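Local coordinates for translation initiation factor eIF-2B (PDB 1VB5), which is the regulatory subunit of archaeal initiation factor 2B and probably promotes exchange of GDP for GTP on initiation factor 2, at residues Met187-Lys190 against Asp191-Val195. Numbering follows the deposited sequence.
Sequences MITK and DGYVV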
# COMPACT_ATOMS: atom_id res chain seq x y z
N MET B 187 -18.46 3.77 -5.73
CA MET B 187 -19.76 3.92 -5.09
C MET B 187 -19.72 4.86 -3.89
O MET B 187 -18.74 4.89 -3.14
CB MET B 187 -20.28 2.55 -4.61
CG MET B 187 -21.60 2.64 -3.87
SD MET B 187 -22.15 1.12 -3.07
CE MET B 187 -22.11 -0.05 -4.44
N ILE B 188 -20.78 5.64 -3.73
CA ILE B 188 -20.93 6.52 -2.58
C ILE B 188 -22.13 5.88 -1.90
O ILE B 188 -23.24 5.91 -2.44
CB ILE B 188 -21.28 7.98 -2.97
CG1 ILE B 188 -20.19 8.59 -3.86
CG2 ILE B 188 -21.49 8.80 -1.71
CD1 ILE B 188 -18.80 8.65 -3.22
N THR B 189 -21.92 5.27 -0.74
CA THR B 189 -23.00 4.60 -0.03
C THR B 189 -24.07 5.59 0.42
O THR B 189 -23.89 6.80 0.34
CB THR B 189 -22.49 3.82 1.20
OG1 THR B 189 -21.92 4.73 2.15
CG2 THR B 189 -21.43 2.81 0.79
N LYS B 190 -25.19 5.04 0.88
CA LYS B 190 -26.30 5.85 1.34
C LYS B 190 -25.90 6.72 2.54
O LYS B 190 -26.37 7.84 2.68
CB LYS B 190 -27.48 4.95 1.74
CG LYS B 190 -28.73 5.72 2.11
CD LYS B 190 -29.82 4.81 2.63
CE LYS B 190 -31.05 5.62 3.03
NZ LYS B 190 -32.12 4.77 3.61
N ASP B 191 -25.02 6.19 3.40
CA ASP B 191 -24.59 6.96 4.57
C ASP B 191 -23.35 7.83 4.34
O ASP B 191 -22.75 8.34 5.29
CB ASP B 191 -24.42 6.03 5.79
CG ASP B 191 -23.62 4.76 5.48
OD1 ASP B 191 -23.38 4.46 4.29
OD2 ASP B 191 -23.24 4.06 6.44
N GLY B 192 -22.96 8.01 3.08
CA GLY B 192 -21.84 8.87 2.77
C GLY B 192 -20.43 8.32 2.75
O GLY B 192 -19.47 9.10 2.70
N TYR B 193 -20.28 7.01 2.81
CA TYR B 193 -18.96 6.40 2.78
C TYR B 193 -18.57 6.19 1.33
O TYR B 193 -19.43 6.09 0.45
CB TYR B 193 -18.97 5.06 3.54
CG TYR B 193 -19.04 5.22 5.04
CD1 TYR B 193 -20.03 6.01 5.64
CD2 TYR B 193 -18.10 4.60 5.88
CE1 TYR B 193 -20.09 6.17 7.03
CE2 TYR B 193 -18.16 4.75 7.27
CZ TYR B 193 -19.15 5.54 7.84
OH TYR B 193 -19.21 5.72 9.20
N VAL B 194 -17.26 6.15 1.08
CA VAL B 194 -16.76 6.00 -0.28
C VAL B 194 -16.12 4.64 -0.53
O VAL B 194 -15.19 4.24 0.16
CB VAL B 194 -15.71 7.09 -0.60
CG1 VAL B 194 -15.23 6.95 -2.04
CG2 VAL B 194 -16.31 8.46 -0.36
N VAL B 195 -16.64 3.94 -1.53
CA VAL B 195 -16.11 2.63 -1.91
C VAL B 195 -15.19 2.89 -3.10
O VAL B 195 -15.59 3.50 -4.09
CB VAL B 195 -17.22 1.67 -2.34
CG1 VAL B 195 -16.61 0.33 -2.73
CG2 VAL B 195 -18.23 1.49 -1.21
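Thr189 OG1 donates to Asp191 OD1 at 2.6 Å inside the turn of a tight beta hairpin. The same OG1 accepts Tyr193 N at 2.9 Å, so two bonds grip the hydroxyl. Strands 187-188 and 194-197 are joined through a type I turn from Thr189 to Gly192, followed by Tyr193. The CB of Thr189 points toward the returning chain, and chi1 of 63° sets OG1 between the backbone N and the carbonyl carbon, within reach of both partners. It meets OD1 on the anti side, 30° out of the carboxylate plane. OD2 of Asp191 bonds to Ser229 OG, so the carboxylate is tied at both oxygens.

In the backbone, Gly192 N reaches Thr189 O at 3.1 Å and closes the turn, with the donor well above the carbonyl plane. Gly192 has a positive phi of 88°, which lets the chain turn back into the second strand. Thr189 N bonds to Tyr193 O at 2.9 Å. The same carbonyl takes a CA-H...O contact from Ile188. Further along, Met187 and Val195 form an antiparallel hydrogen-bonded pair. Val195 N to Met187 O is nearly straight at 2.8 Å, while the return bond from Met187 N to Val195 O is weak.

Packing divides between the two faces of the sheet. Ile188 and Val194, a non-hydrogen-bonded pair, lie side by side on one face. On the other, Met187 CB rests on Val195 CB at 3.9 Å, and the thioether leads away from the strand partner. Strand 251-254 extends this small antiparallel sheet beyond strand 194-197, and Val195 touches its Phe251. The Tyr193 ring meets Trp256 with the planes about perpendicular. The side chains of Thr189 and Val195 cross at about a right angle, and Thr189 CG2 touches Val195 CG2 at 4.0 Å.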